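Local coordinates for peptidase S9 prolyl oligopeptidase catalytic domain-containing protein (Pyrococcus horikoshii, PDB 4HXF) that probably cleaves peptide substrates as a serine protease of the acylaminoacyl peptidase kind, assembled as a self-compartmentalizing hexamer, at residues A[486-491]-A[590-595]; A[580-583]-A[588-591]; A[398-403]-A[408-413]; A[600-603]-A[607-610]; A[559-562]-A[567-570]. One frame throughout, in Å; residues are numbered along the deposited sequence. Where two conformers were deposited one is given.

Contact 1: residues A[486-491]-A[590-595]; sequences ISENGI and MKRYKL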
# COMPACT_ATOMS: atom_id res chain seq x y z
N ILE A 486 -7.61 16.83 42.79
CA ILE A 486 -7.62 16.13 41.48
C ILE A 486 -8.71 15.13 41.54
O ILE A 486 -8.60 14.11 42.27
CB ILE A 486 -6.26 15.53 41.06
CG1 ILE A 486 -5.14 16.61 41.07
CG2 ILE A 486 -6.45 14.84 39.69
CD1 ILE A 486 -3.81 16.07 40.52
N SER A 487 -9.79 15.37 40.80
CA SER A 487 -10.96 14.45 40.80
C SER A 487 -11.03 13.75 39.46
O SER A 487 -11.08 14.40 38.42
CB SER A 487 -12.21 15.29 40.99
OG SER A 487 -13.42 14.59 40.65
N GLU A 488 -11.09 12.44 39.46
CA GLU A 488 -11.00 11.66 38.20
C GLU A 488 -12.19 10.72 38.08
O GLU A 488 -12.58 10.03 39.01
CB GLU A 488 -9.75 10.83 38.15
CG GLU A 488 -8.52 11.51 38.64
CD GLU A 488 -7.27 10.76 38.27
OE1 GLU A 488 -7.27 10.20 37.13
OE2 GLU A 488 -6.34 10.67 39.15
N ASN A 489 -12.84 10.77 36.91
CA ASN A 489 -13.84 9.80 36.54
C ASN A 489 -14.86 9.63 37.69
O ASN A 489 -15.24 8.52 38.06
CB ASN A 489 -13.22 8.47 36.13
CG ASN A 489 -12.38 8.59 34.89
OD1 ASN A 489 -11.21 9.11 34.97
ND2 ASN A 489 -12.93 8.14 33.75
N GLY A 490 -15.29 10.79 38.22
CA GLY A 490 -16.04 10.90 39.47
C GLY A 490 -17.55 10.96 39.34
O GLY A 490 -18.08 10.65 38.34
N ILE A 491 -18.19 11.34 40.40
CA ILE A 491 -19.57 11.76 40.42
C ILE A 491 -19.71 13.13 41.01
O ILE A 491 -19.17 13.43 42.05
CB ILE A 491 -20.42 10.74 41.26
CG1 ILE A 491 -20.31 9.33 40.74
CG2 ILE A 491 -21.90 11.22 41.29
CD1 ILE A 491 -19.33 8.46 41.60
N MET A 590 1.18 7.70 30.67
CA MET A 590 2.34 8.57 30.94
C MET A 590 1.90 10.05 31.07
O MET A 590 2.29 10.78 31.99
CB MET A 590 3.32 8.36 29.84
CG MET A 590 4.56 9.18 29.99
SD MET A 590 4.44 10.79 29.23
CE MET A 590 3.99 10.40 27.53
N LYS A 591 1.03 10.47 30.13
CA LYS A 591 0.56 11.88 30.06
C LYS A 591 -0.34 12.15 31.25
O LYS A 591 -0.20 13.22 31.89
CB LYS A 591 -0.19 12.23 28.78
CG LYS A 591 0.77 12.26 27.56
CD LYS A 591 0.01 12.49 26.27
CE LYS A 591 1.04 12.61 25.17
NZ LYS A 591 0.41 12.70 23.83
N ARG A 592 -1.17 11.19 31.65
CA ARG A 592 -1.94 11.37 32.87
C ARG A 592 -1.07 11.50 34.08
O ARG A 592 -1.29 12.39 34.93
CB ARG A 592 -2.97 10.23 33.08
CG ARG A 592 -3.69 10.36 34.40
CD ARG A 592 -4.65 9.26 34.70
NE ARG A 592 -4.94 9.23 36.15
CZ ARG A 592 -4.15 8.73 37.09
NH1 ARG A 592 -4.49 8.83 38.37
NH2 ARG A 592 -3.04 8.07 36.79
N TYR A 593 -0.07 10.61 34.23
CA TYR A 593 0.81 10.72 35.39
C TYR A 593 1.53 12.06 35.44
O TYR A 593 1.71 12.65 36.53
CB TYR A 593 1.80 9.56 35.47
CG TYR A 593 1.23 8.16 35.72
CD1 TYR A 593 1.55 7.08 34.87
CD2 TYR A 593 0.43 7.93 36.78
CE1 TYR A 593 1.09 5.81 35.19
CE2 TYR A 593 -0.12 6.67 37.07
CZ TYR A 593 0.25 5.61 36.24
OH TYR A 593 -0.23 4.34 36.51
N LYS A 594 1.94 12.59 34.28
CA LYS A 594 2.72 13.81 34.27
C LYS A 594 1.78 14.99 34.63
O LYS A 594 2.11 15.90 35.44
CB LYS A 594 3.30 14.01 32.88
CG LYS A 594 4.06 15.31 32.77
CD LYS A 594 5.23 15.44 33.74
CE LYS A 594 6.19 16.59 33.39
NZ LYS A 594 7.28 16.86 34.38
N LEU A 595 0.52 14.96 34.12
CA LEU A 595 -0.51 15.97 34.51
C LEU A 595 -0.77 15.96 36.02
O LEU A 595 -0.82 17.00 36.68
CB LEU A 595 -1.86 15.77 33.80
CG LEU A 595 -1.99 16.07 32.31
CD1 LEU A 595 -3.33 15.57 31.77
CD2 LEU A 595 -1.83 17.60 32.14
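Arg592 sets CG anti to the backbone N (chi1 175°) and runs extended from there to NE, while Glu488 sets CG anti to its carbonyl carbon and stretches out beyond it. The two long side chains therefore reach out from opposite directions and close a gap that leaves their CA atoms 10.5 Å apart. What forms is a side-on, two-point salt bridge. Arg592 NE gives its hydrogen to Glu488 OE1 at 2.7 Å, and this bond is almost straight at 174°. Beside it, Arg592 NH1 donates to Glu488 OE2, also at 2.7 Å but with a little more bend. Each carboxylate oxygen uses its syn lone pair, and both lie close to the guanidinium plane. The two flat groups are only 26° from coplanar, and being gripped at two points keeps either from turning easily.

Both residues are buried, and each helps to answer the other's charge. Arg592 NH1 has a second acidic partner, Glu399 OE2, on helix 398-405; two carboxylates beside one guanidinium would probably favour its charged form. Glu488 also leans on Phe596, one turn further along Arg592's helix, and Ile486, two residues back on the strand, packs on Phe596, Phe599 and Phe600. Beyond the strand end, Asn489 ND2 donates to Asp546, the likely acid of a Ser-His-Asp triad, and Ile491 touches the bound inhibitor. A strand of the central sheet, covered by the final long helix and running out into an active-site loop, is characteristic of the alpha/beta-hydrolase domain.

Contact 2: residues A[580-583]-A[588-591]; sequences HSIR and HRMK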
# COMPACT_ATOMS: atom_id res chain seq x y z
N HIS A 580 -8.94 3.60 33.03
CA HIS A 580 -7.88 4.01 32.10
C HIS A 580 -6.58 4.43 32.76
O HIS A 580 -5.54 4.32 32.10
CB HIS A 580 -8.38 5.12 31.20
CG HIS A 580 -8.58 6.44 31.93
ND1 HIS A 580 -7.76 7.53 31.72
CD2 HIS A 580 -9.62 6.88 32.73
CE1 HIS A 580 -8.20 8.59 32.44
NE2 HIS A 580 -9.34 8.18 33.10
N SER A 581 -6.61 4.80 34.05
CA SER A 581 -5.40 5.31 34.71
C SER A 581 -4.38 4.14 34.74
O SER A 581 -3.16 4.35 34.70
CB SER A 581 -5.72 5.83 36.10
OG SER A 581 -6.29 4.76 36.87
N ILE A 582 -4.94 2.93 34.81
CA ILE A 582 -4.10 1.70 34.83
C ILE A 582 -4.20 0.88 33.56
O ILE A 582 -3.27 0.18 33.21
CB ILE A 582 -4.32 0.83 36.14
CG1 ILE A 582 -5.75 0.51 36.34
CG2 ILE A 582 -3.78 1.56 37.42
CD1 ILE A 582 -5.89 -0.56 37.46
N ARG A 583 -5.24 1.06 32.74
CA ARG A 583 -5.42 0.22 31.52
C ARG A 583 -5.37 0.92 30.20
O ARG A 583 -5.45 0.27 29.17
CB ARG A 583 -6.75 -0.60 31.67
CG ARG A 583 -6.72 -1.65 32.81
CD ARG A 583 -7.88 -2.63 32.71
NE ARG A 583 -9.12 -2.02 33.18
CZ ARG A 583 -9.46 -1.84 34.47
NH1 ARG A 583 -8.64 -2.21 35.46
NH2 ARG A 583 -10.63 -1.27 34.79
N HIS A 588 -0.87 7.39 26.76
CA HIS A 588 -1.98 7.97 27.52
C HIS A 588 -1.72 8.01 29.04
O HIS A 588 -1.84 9.02 29.72
CB HIS A 588 -3.23 7.14 27.16
CG HIS A 588 -4.43 7.31 28.05
ND1 HIS A 588 -5.71 7.37 27.53
CD2 HIS A 588 -4.58 7.36 29.41
CE1 HIS A 588 -6.60 7.36 28.54
NE2 HIS A 588 -5.94 7.39 29.69
N ARG A 589 -1.28 6.85 29.59
CA ARG A 589 -1.04 6.80 31.00
C ARG A 589 0.11 7.65 31.45
O ARG A 589 0.03 8.28 32.49
CB ARG A 589 -0.77 5.32 31.36
CG ARG A 589 -2.03 4.48 31.38
CD ARG A 589 -1.68 3.02 31.64
NE ARG A 589 -1.29 2.93 32.99
CZ ARG A 589 -0.52 1.93 33.51
NH1 ARG A 589 -0.18 0.92 32.74
NH2 ARG A 589 -0.14 1.95 34.81
N MET A 590 1.18 7.70 30.67
CA MET A 590 2.34 8.57 30.94
C MET A 590 1.90 10.05 31.07
O MET A 590 2.29 10.78 31.99
CB MET A 590 3.32 8.36 29.84
CG MET A 590 4.56 9.18 29.99
SD MET A 590 4.44 10.79 29.23
CE MET A 590 3.99 10.40 27.53
N LYS A 591 1.03 10.47 30.13
CA LYS A 591 0.56 11.88 30.06
C LYS A 591 -0.34 12.15 31.25
O LYS A 591 -0.20 13.22 31.89
CB LYS A 591 -0.19 12.23 28.78
CG LYS A 591 0.77 12.26 27.56
CD LYS A 591 0.01 12.49 26.27
CE LYS A 591 1.04 12.61 25.17
NZ LYS A 591 0.41 12.70 23.83
O HOH W 1 -2.19 6.95 34.21
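His580 and His588 are joined through their ring nitrogens: His580 ND1 and His588 NE2 stand 2.7 Å apart in a hydrogen bond whose donor could be either one. The rings meet rim to rim, each nitrogen at the edge of the other ring, with planes turned 73° to each other. His580 spends its other nitrogen, NE2, on Asn489, so the imidazole is held at both ends of its ring.

The second hydrogen bond uses a backbone oxygen. Arg589, its chain bent at chi3 (72°), brings NE to Ser581 O at 2.9 Å, approaching from above the carbonyl plane. The same oxygen accepts a hydrogen from a water at 2.8 Å, and that water also donates to Arg589 O, tying the two backbones together.

A close approach without a hydrogen bond completes the set. Ile582 O sits over one face of the Arg589 guanidinium, 3.1 Å above its plane and towards the rim. NH1 and NH2 turn elsewhere, to Tyr41 OH and Tyr593 OH. A leucine in place of Arg589 would probably leave Ser581 O without its side-chain donor and remove the bond to Tyr41 OH.

Short helix 580-583 follows closely on His578 of the inhibitor pocket, and here it is fastened to the start of helix 586-605, just after the presumed catalytic histidine in an alpha/beta-hydrolase domain.

Contact 3: residues A[398-403]-A[408-413]; sequences YEMQLM and YYIVYV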
# COMPACT_ATOMS: atom_id res chain seq x y z
N TYR A 398 0.95 3.13 42.24
CA TYR A 398 2.01 3.90 41.59
C TYR A 398 2.06 5.37 41.99
O TYR A 398 3.19 5.84 42.37
CB TYR A 398 1.81 3.86 40.10
CG TYR A 398 2.93 4.45 39.27
CD1 TYR A 398 4.06 3.79 39.04
CD2 TYR A 398 2.78 5.73 38.73
CE1 TYR A 398 5.08 4.30 38.26
CE2 TYR A 398 3.77 6.25 37.98
CZ TYR A 398 4.90 5.53 37.71
OH TYR A 398 5.88 6.04 36.88
N GLU A 399 0.87 6.01 42.02
CA GLU A 399 0.88 7.41 42.28
C GLU A 399 1.38 7.70 43.69
O GLU A 399 1.97 8.75 43.96
CB GLU A 399 -0.45 8.07 42.14
CG GLU A 399 -1.03 8.10 40.77
CD GLU A 399 -1.80 6.84 40.42
OE1 GLU A 399 -1.55 5.75 40.98
OE2 GLU A 399 -2.64 6.97 39.48
N MET A 400 1.15 6.75 44.65
CA MET A 400 1.55 7.03 45.99
C MET A 400 3.03 6.98 46.12
O MET A 400 3.66 7.77 46.75
CB MET A 400 0.90 6.03 46.97
CG MET A 400 -0.61 6.23 46.96
SD MET A 400 -1.30 5.04 48.19
CE MET A 400 -3.01 5.57 48.18
N GLN A 401 3.68 5.96 45.52
CA GLN A 401 5.12 5.89 45.51
C GLN A 401 5.78 7.02 44.80
O GLN A 401 6.73 7.64 45.31
CB GLN A 401 5.67 4.58 44.96
CG GLN A 401 5.17 3.33 45.66
CD GLN A 401 5.73 3.25 47.06
OE1 GLN A 401 6.93 3.45 47.24
NE2 GLN A 401 4.87 2.97 48.03
N LEU A 402 5.21 7.38 43.65
CA LEU A 402 5.71 8.48 42.86
C LEU A 402 5.64 9.81 43.63
O LEU A 402 6.66 10.51 43.73
CB LEU A 402 4.83 8.66 41.62
CG LEU A 402 5.13 9.84 40.68
CD1 LEU A 402 6.53 9.95 40.11
CD2 LEU A 402 3.99 9.90 39.60
N MET A 403 4.49 10.12 44.23
CA MET A 403 4.39 11.37 44.97
C MET A 403 5.20 11.45 46.25
O MET A 403 5.75 12.47 46.64
CB MET A 403 2.96 11.85 45.09
CG MET A 403 2.20 11.96 43.80
SD MET A 403 2.94 13.03 42.57
CE MET A 403 2.58 14.68 43.24
N TYR A 408 6.12 14.45 49.08
CA TYR A 408 4.78 14.55 49.70
C TYR A 408 4.49 13.45 50.72
O TYR A 408 4.84 12.30 50.49
CB TYR A 408 3.62 14.53 48.68
CG TYR A 408 3.61 15.56 47.57
CD1 TYR A 408 4.48 15.51 46.48
CD2 TYR A 408 2.75 16.66 47.65
CE1 TYR A 408 4.52 16.48 45.50
CE2 TYR A 408 2.80 17.64 46.65
CZ TYR A 408 3.61 17.53 45.60
OH TYR A 408 3.62 18.49 44.63
N TYR A 409 3.89 13.84 51.83
CA TYR A 409 3.16 12.87 52.64
C TYR A 409 2.00 12.33 51.81
O TYR A 409 1.34 13.07 51.08
CB TYR A 409 2.56 13.50 53.89
CG TYR A 409 3.53 13.62 55.07
CD1 TYR A 409 4.24 14.80 55.26
CD2 TYR A 409 3.69 12.57 55.98
CE1 TYR A 409 5.04 14.97 56.39
CE2 TYR A 409 4.51 12.72 57.07
CZ TYR A 409 5.18 13.93 57.27
OH TYR A 409 5.97 13.99 58.43
N ILE A 410 1.70 11.07 52.00
CA ILE A 410 0.55 10.40 51.40
C ILE A 410 -0.27 9.85 52.58
O ILE A 410 0.29 9.22 53.52
CB ILE A 410 1.02 9.19 50.56
CG1 ILE A 410 2.18 9.58 49.60
CG2 ILE A 410 -0.13 8.52 49.83
CD1 ILE A 410 1.83 10.71 48.59
N VAL A 411 -1.57 10.14 52.55
CA VAL A 411 -2.44 9.66 53.62
C VAL A 411 -3.69 9.07 53.02
O VAL A 411 -4.27 9.60 52.09
CB VAL A 411 -2.75 10.72 54.69
CG1 VAL A 411 -3.45 11.90 54.21
CG2 VAL A 411 -3.56 10.08 55.89
N TYR A 412 -4.15 7.98 53.57
CA TYR A 412 -5.33 7.29 53.02
C TYR A 412 -5.97 6.32 54.08
O TYR A 412 -5.25 5.77 54.94
CB TYR A 412 -4.95 6.52 51.77
CG TYR A 412 -3.85 5.45 51.84
CD1 TYR A 412 -2.51 5.74 51.62
CD2 TYR A 412 -4.16 4.16 52.14
CE1 TYR A 412 -1.58 4.75 51.72
CE2 TYR A 412 -3.17 3.14 52.17
CZ TYR A 412 -1.89 3.50 51.92
OH TYR A 412 -0.98 2.45 51.98
N VAL A 413 -7.30 6.23 54.06
CA VAL A 413 -7.99 5.41 55.06
C VAL A 413 -9.00 4.52 54.39
O VAL A 413 -9.36 4.71 53.22
CB VAL A 413 -8.69 6.29 56.17
CG1 VAL A 413 -7.63 7.36 56.69
CG2 VAL A 413 -10.03 6.99 55.64
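Met400 lays its terminal methyl over one face of the Tyr412 ring, CE standing 3.9 Å from the ring centroid, a CH-pi contact displaced towards the CD1 edge. Its sulfur comes in obliquely, SD reaching within 3.6 Å of Tyr412 CE1, so the pair is also a Met-aromatic contact. The extended Met400 chain carries methyl and sulfur out to the ring, and on the way CG touches Ile410 CG2 at 3.7 Å. Ile410 turns its other branch to the next turn of the helix, CD1 lying 3.9 Å from Met403 CB.

Met403 behaves differently. Bent at both chi2 and chi3, it runs beside Tyr408, and its CE meets Tyr408 CE1 at 3.5 Å. Here the backbones are also joined: Tyr408 N donates to Met403 O at 3.2 Å, and that oxygen lies in the ring plane, at the edge of Tyr408 near CD1.

This is the returning half of a beta-alpha-beta crossover, in which strand 378-384 leads through helix 398-405 into strand 409-413. The helix and strand axes approach to 8.5 Å, their directions 150° apart; Tyr408, just before the strand, and Ile410 and Tyr412 within it all turn their CB towards the helix.

Further out, Tyr392 meets the Tyr412 ring edge-to-face, while Phe596 and Met597 of helix 586-605 pack on Met403. Tyr408 OH is hydrogen-bonded to Glu601 of that same helix. A valine at Tyr408 would probably leave the Met403 methyl without a ring to lie against and Glu601 without this hydroxyl. Pro379 and Ile381 of strand 378-384 touch the Tyr408 side chain.

Contact 4: residues A[600-603]-A[607-610]; sequences FERK and YEEG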
# COMPACT_ATOMS: atom_id res chain seq x y z
N PHE A 600 -0.24 18.95 41.20
CA PHE A 600 0.09 19.08 42.61
C PHE A 600 1.36 19.88 42.86
O PHE A 600 1.38 20.69 43.77
CB PHE A 600 0.20 17.70 43.30
CG PHE A 600 -1.14 17.12 43.70
CD1 PHE A 600 -1.54 15.85 43.28
CD2 PHE A 600 -2.08 17.87 44.43
CE1 PHE A 600 -2.73 15.28 43.76
CE2 PHE A 600 -3.34 17.32 44.79
CZ PHE A 600 -3.64 16.04 44.44
N GLU A 601 2.39 19.75 41.99
CA GLU A 601 3.61 20.58 42.10
C GLU A 601 3.23 22.08 42.07
O GLU A 601 3.82 22.85 42.81
CB GLU A 601 4.57 20.24 40.96
CG GLU A 601 5.28 18.85 41.15
CD GLU A 601 6.30 18.86 42.25
OE1 GLU A 601 5.99 18.47 43.34
OE2 GLU A 601 7.37 19.38 42.03
N ARG A 602 2.33 22.43 41.15
CA ARG A 602 2.04 23.82 40.82
C ARG A 602 0.84 24.42 41.55
O ARG A 602 0.61 25.67 41.41
CB ARG A 602 1.95 24.01 39.30
CG ARG A 602 3.25 23.67 38.58
CD ARG A 602 3.06 23.42 37.10
NE ARG A 602 4.30 22.98 36.48
CZ ARG A 602 5.23 23.75 35.91
NH1 ARG A 602 5.15 25.07 35.85
NH2 ARG A 602 6.29 23.12 35.33
N LYS A 603 0.07 23.58 42.29
CA LYS A 603 -1.08 24.06 42.97
C LYS A 603 -1.06 23.75 44.46
O LYS A 603 -1.74 24.43 45.26
CB LYS A 603 -2.38 23.53 42.29
CG LYS A 603 -2.50 24.03 40.83
CD LYS A 603 -2.77 25.47 40.64
CE LYS A 603 -2.62 25.83 39.18
NZ LYS A 603 -2.75 27.28 38.98
N TYR A 607 1.83 27.22 45.12
CA TYR A 607 0.79 27.70 44.20
C TYR A 607 1.37 28.68 43.20
O TYR A 607 2.04 29.65 43.55
CB TYR A 607 -0.38 28.38 44.93
CG TYR A 607 -1.43 28.91 43.96
CD1 TYR A 607 -2.45 28.07 43.49
CD2 TYR A 607 -1.37 30.20 43.45
CE1 TYR A 607 -3.38 28.54 42.55
CE2 TYR A 607 -2.28 30.68 42.53
CZ TYR A 607 -3.31 29.85 42.10
OH TYR A 607 -4.23 30.28 41.19
N GLU A 608 1.07 28.46 41.94
CA GLU A 608 1.35 29.47 40.92
C GLU A 608 0.12 29.60 40.03
O GLU A 608 -0.74 28.70 39.95
CB GLU A 608 2.57 29.08 40.12
CG GLU A 608 2.32 27.82 39.30
CD GLU A 608 3.57 27.32 38.59
OE1 GLU A 608 4.66 27.38 39.16
OE2 GLU A 608 3.42 26.83 37.48
N GLU A 609 -0.02 30.79 39.40
CA GLU A 609 -1.20 30.93 38.57
C GLU A 609 -1.18 30.14 37.28
O GLU A 609 -0.12 29.85 36.68
CB GLU A 609 -1.42 32.43 38.28
CG GLU A 609 -1.81 33.22 39.54
CD GLU A 609 -2.34 34.61 39.24
OE1 GLU A 609 -1.89 35.25 38.25
OE2 GLU A 609 -3.21 35.07 40.01
N GLY A 610 -2.38 29.80 36.81
CA GLY A 610 -2.59 29.18 35.49
C GLY A 610 -2.13 27.72 35.46
O GLY A 610 -1.68 27.15 36.49
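Helix 586-605 nears its C-terminal end here, with a wider pi-type turn at 601-603, and Arg602 and Lys603 on that turn receive the chain as it folds back through 607-610 towards helix 613-617. The backbones are tied by Glu608 N, which donates to Arg602 O at 2.9 Å; Tyr607 CA also passes that oxygen in a CA-H...O contact.

The side chains add to this. Arg602, extended from CG to NE, offers NH1 to Glu608 OE2 at 3.0 Å in a salt bridge. The carboxylate oxygen uses its syn lone pair and lies in the guanidinium plane, yet the two flat groups stand 77° to each other, so one NH carries the link and there is no paired grip. Glu598 takes the NE of the same arginine.

Lys603, bent at chi2 (-70°), crosses the Tyr607 ring obliquely, its CD lying 3.7 Å from Tyr607 CE1. Beyond that ring, Glu567, just before strand 568-573, receives the Tyr607 hydroxyl with one carboxylate oxygen and the Lys603 ammonium with the other, connecting this tail to the sheet edge.

Gly610 has a positive phi, which favours glycine. Lys603 NZ holds two backbone oxygens, Glu608 O at 2.6 Å, in the plane of that carbonyl, and Gly610 O at 2.7 Å, tilted out of its own.

Contact 5: residues A[559-562]-A[567-570]; sequences HVLK and EVYI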
# COMPACT_ATOMS: atom_id res chain seq x y z
N HIS A 559 -18.19 22.90 33.86
CA HIS A 559 -18.90 24.08 33.35
C HIS A 559 -19.53 24.97 34.42
O HIS A 559 -19.51 26.21 34.35
CB HIS A 559 -20.01 23.68 32.36
CG HIS A 559 -19.54 23.20 31.03
ND1 HIS A 559 -20.31 22.45 30.18
CD2 HIS A 559 -18.37 23.56 30.27
CE1 HIS A 559 -19.62 22.33 28.96
NE2 HIS A 559 -18.48 23.01 29.04
N VAL A 560 -20.14 24.29 35.41
CA VAL A 560 -20.84 25.00 36.48
C VAL A 560 -19.82 25.73 37.32
O VAL A 560 -20.05 26.91 37.68
CB VAL A 560 -21.76 24.09 37.28
CG1 VAL A 560 -22.12 24.75 38.60
CG2 VAL A 560 -22.99 23.65 36.44
N LEU A 561 -18.72 25.10 37.67
CA LEU A 561 -17.63 25.81 38.41
C LEU A 561 -17.08 27.02 37.61
O LEU A 561 -16.91 28.11 38.17
CB LEU A 561 -16.49 24.79 38.83
CG LEU A 561 -16.84 23.80 39.91
CD1 LEU A 561 -15.81 22.70 39.83
CD2 LEU A 561 -16.93 24.51 41.26
N LYS A 562 -16.93 26.91 36.30
CA LYS A 562 -16.51 28.02 35.51
C LYS A 562 -17.61 29.12 35.50
O LYS A 562 -17.27 30.32 35.54
CB LYS A 562 -16.23 27.56 34.07
CG LYS A 562 -14.93 26.74 33.95
CD LYS A 562 -13.62 27.46 34.21
CE LYS A 562 -13.44 28.58 33.36
NZ LYS A 562 -12.07 29.30 33.61
N GLU A 567 -11.48 28.57 39.68
CA GLU A 567 -10.31 28.08 39.01
C GLU A 567 -10.43 26.56 38.89
O GLU A 567 -10.23 25.83 39.87
CB GLU A 567 -9.04 28.45 39.82
CG GLU A 567 -7.81 27.94 39.07
CD GLU A 567 -6.44 28.21 39.72
OE1 GLU A 567 -5.46 27.77 39.12
OE2 GLU A 567 -6.33 28.89 40.77
N VAL A 568 -10.67 26.08 37.69
CA VAL A 568 -10.91 24.68 37.40
C VAL A 568 -10.41 24.38 35.99
O VAL A 568 -10.39 25.32 35.15
CB VAL A 568 -12.38 24.29 37.61
CG1 VAL A 568 -13.28 25.08 36.66
CG2 VAL A 568 -12.53 22.72 37.58
N TYR A 569 -9.97 23.15 35.78
CA TYR A 569 -9.39 22.70 34.56
C TYR A 569 -9.96 21.31 34.28
O TYR A 569 -10.24 20.61 35.26
CB TYR A 569 -7.87 22.56 34.68
CG TYR A 569 -7.21 23.82 35.18
CD1 TYR A 569 -7.06 24.05 36.58
CD2 TYR A 569 -6.76 24.79 34.28
CE1 TYR A 569 -6.49 25.22 37.01
CE2 TYR A 569 -6.23 26.00 34.73
CZ TYR A 569 -6.05 26.18 36.10
OH TYR A 569 -5.48 27.38 36.51
N ILE A 570 -10.05 20.95 33.03
CA ILE A 570 -10.50 19.60 32.64
C ILE A 570 -9.67 18.98 31.56
O ILE A 570 -9.35 19.60 30.53
CB ILE A 570 -12.05 19.45 32.44
CG1 ILE A 570 -12.46 18.03 32.31
CG2 ILE A 570 -12.51 20.29 31.22
CD1 ILE A 570 -13.99 17.82 32.21
O HOH W 2 -9.85 27.86 34.93
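Leu561 and Lys562 pack on Val568 in an apolar helix-on-strand contact of the alpha/beta-hydrolase domain, in the last beta-alpha-beta unit of its sheet: strand 538-543, helix 552-563, strand 568-573. No direct hydrogen bond crosses it; Val568 fits its two methyls against Leu561 and Lys562, CG1 touching both. CG1, set between the backbone N and the carbonyl carbon (chi1 63°), meets Leu561 CB at 3.9 Å and presses on Lys562 CD at 3.4 Å, tighter than a usual carbon-carbon contact. Val568 CG2 reaches Leu561 CD1 at 4.0 Å. The leucine crosses the valine at about a right angle.

Lys562 folds at chi2 and chi3, which brings CG and CD across the valine at a slant and carries the ammonium past it towards the strand backbone. There a water accepts from Lys562 NZ at 3.0 Å and donates to Val568 O at 2.6 Å. The ammonium also donates to the backbone oxygen of Asp135 in the second subunit.

Strand 568-573 is the outermost strand of the sheet within this chain, and at Ile570 it pairs antiparallel with a strand of that second subunit, so the sheet continues across the interface. Leu538 touches Leu561 and Leu540 touches Val568, both from strand 538-543. Just before the strand, Glu567 is held by Tyr569, whose OH donates to Glu567 OE1 at 2.6 Å, meeting that oxygen on its anti side.

Helix 586-605 carries contacts 2, 1 and 4 in that order, and contacts 3 and 5 reach the same sheet as contact 1 from different positions. Contacts 1 and 2 meet where Asn489 OD1 lies 2.8 Å from His580 NE2. Contact 1 reaches contact 3 through Arg592 NH1 and Glu399 OE2, 2.8 Å apart, and contact 3 reaches contact 4 through Tyr408 OH, 2.7 Å from Glu601 OE1. Contact 4 joins contact 5 at Lys603 NZ and Glu567 OE1, 2.8 Å apart. The Glu488 side chain is about 10 Å from the bound inhibitor, although Ile491 of contact 1 touches it, and the Arg583 side chain of contact 2 about 8 Å; contacts 3, 4 and 5 lie away from the active site.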